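Local coordinates for SufE-like protein, chloroplastic (Arabidopsis thaliana, PDB 4PUI) that activates the cysteine desulfurase NFS2 to supply sulfur for iron-sulfur cluster assembly, and carries a BolA domain, at residues A[69-72]-A[73-76]. Sequence-based numbering, arbitrary orientation.
Sequences RLIY and DLLQ
Leu70 swings CG across from its own N (chi1 -179°), while Leu74 turns CG away from its carbonyl carbon (chi1 -68°). These torsions lay the two side chains side by side, with Leu70 CD2 3.7 Å from Leu74 CD1. The pair is an i to i+4 contact in the last turns of helix 64-74 of the BolA domain. One step on, Ile71 and Leu75 repeat it on the buried face, where Ile71 CG2 meets Leu75 CD1 at 3.9 Å. Both residues pack against helix 5-18 and strands 49-55 and 85-91, and so join this helix to the sheet.

The backbone is alpha-helical up to Leu74: Asp73 N donates to Arg69 O at 2.9 Å and Leu74 N to Leu70 O at 3.1 Å. At Leu75, the N-cap of helix 76-79, the backbone turns out of the helix, and Leu75 N makes two weak hydrogen bonds, to the O atoms of Ile71 and Tyr72. A water donates to both Leu70 O and Asp73 OD2, the latter at 2.6 Å, so Leu70 O has two donors.

Gln76 OE1 is hydrogen-bonded to Lys80 NZ. Gln76 NE2 reaches back to Asp73 O at 3.2 Å, on a lone pair in the carbonyl plane.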
loop_
_atom_site.group_PDB
_atom_site.type_symbol
_atom_site.label_atom_id
_atom_site.label_comp_id
_atom_site.label_asym_id
_atom_site.label_seq_id
_atom_site.Cartn_x
_atom_site.Cartn_y
_atom_site.Cartn_z
ATOM N N ARG A 69 -0.869 -9.746 -3.332
ATOM C CA ARG A 69 0.453 -10.096 -3.848
ATOM C C ARG A 69 0.934 -9.094 -4.884
ATOM O O ARG A 69 2.148 -8.867 -5.014
ATOM C CB ARG A 69 0.432 -11.512 -4.431
ATOM C CG ARG A 69 0.359 -12.580 -3.361
ATOM C CD ARG A 69 0.029 -13.948 -3.927
ATOM N NE ARG A 69 -0.003 -14.967 -2.882
ATOM C CZ ARG A 69 -0.498 -16.186 -3.050
ATOM N NH1 ARG A 69 -1.009 -16.539 -4.216
ATOM N NH2 ARG A 69 -0.489 -17.047 -2.041
ATOM N N LEU A 70 -0.011 -8.513 -5.624
ATOM C CA LEU A 70 0.283 -7.470 -6.607
ATOM C C LEU A 70 0.909 -6.261 -5.924
ATOM O O LEU A 70 1.910 -5.707 -6.397
ATOM C CB LEU A 70 -1.018 -7.054 -7.320
ATOM C CG LEU A 70 -1.038 -5.996 -8.431
ATOM C CD1 LEU A 70 -2.294 -6.177 -9.252
ATOM C CD2 LEU A 70 -1.008 -4.569 -7.930
ATOM N N ILE A 71 0.307 -5.853 -4.813
ATOM C CA ILE A 71 0.800 -4.715 -4.050
ATOM C C ILE A 71 2.168 -5.026 -3.432
ATOM O O ILE A 71 3.080 -4.195 -3.460
ATOM C CB ILE A 71 -0.201 -4.316 -2.955
ATOM C CG1 ILE A 71 -1.529 -3.880 -3.581
ATOM C CG2 ILE A 71 0.377 -3.207 -2.074
ATOM C CD1 ILE A 71 -1.378 -2.739 -4.517
ATOM N N TYR A 72 2.309 -6.228 -2.886
ATOM C CA TYR A 72 3.582 -6.641 -2.318
ATOM C C TYR A 72 4.668 -6.604 -3.400
ATOM O O TYR A 72 5.792 -6.154 -3.154
ATOM C CB TYR A 72 3.470 -8.039 -1.707
ATOM C CG TYR A 72 3.336 -8.018 -0.203
ATOM C CD1 TYR A 72 2.266 -7.379 0.421
ATOM C CD2 TYR A 72 4.301 -8.609 0.591
ATOM C CE1 TYR A 72 2.166 -7.356 1.807
ATOM C CE2 TYR A 72 4.209 -8.592 1.955
ATOM C CZ TYR A 72 3.148 -7.965 2.559
ATOM O OH TYR A 72 3.096 -7.969 3.929
ATOM N N ASP A 73 4.328 -7.044 -4.607
ATOM C CA ASP A 73 5.304 -7.029 -5.699
ATOM C C ASP A 73 5.736 -5.606 -6.051
ATOM O O ASP A 73 6.920 -5.337 -6.275
ATOM C CB ASP A 73 4.729 -7.737 -6.930
ATOM C CG ASP A 73 5.596 -7.568 -8.163
ATOM O OD1 ASP A 73 6.702 -8.122 -8.179
ATOM O OD2 ASP A 73 5.169 -6.886 -9.123
ATOM N N LEU A 74 4.775 -4.688 -6.105
ATOM C CA LEU A 74 5.086 -3.303 -6.440
ATOM C C LEU A 74 5.974 -2.657 -5.395
ATOM O O LEU A 74 6.754 -1.750 -5.699
ATOM C CB LEU A 74 3.808 -2.478 -6.551
ATOM C CG LEU A 74 2.881 -2.791 -7.716
ATOM C CD1 LEU A 74 1.617 -1.961 -7.582
ATOM C CD2 LEU A 74 3.570 -2.530 -9.046
ATOM N N LEU A 75 5.842 -3.111 -4.154
ATOM C CA LEU A 75 6.533 -2.466 -3.051
ATOM C C LEU A 75 7.671 -3.306 -2.503
ATOM O O LEU A 75 8.153 -3.047 -1.402
ATOM C CB LEU A 75 5.546 -2.130 -1.930
ATOM C CG LEU A 75 4.427 -1.164 -2.344
ATOM C CD1 LEU A 75 3.463 -0.917 -1.193
ATOM C CD2 LEU A 75 5.030 0.140 -2.836
ATOM N N GLN A 76 8.118 -4.296 -3.273
ATOM C CA GLN A 76 9.061 -5.272 -2.745
ATOM C C GLN A 76 10.376 -4.638 -2.325
ATOM O O GLN A 76 11.007 -5.102 -1.385
ATOM C CB GLN A 76 9.306 -6.412 -3.736
ATOM C CG GLN A 76 9.942 -5.993 -5.027
ATOM C CD GLN A 76 10.165 -7.175 -5.947
ATOM O OE1 GLN A 76 11.135 -7.931 -5.799
ATOM N NE2 GLN A 76 9.265 -7.347 -6.903
HETATM O O HOH W 1 2.655 -6.067 -9.188
#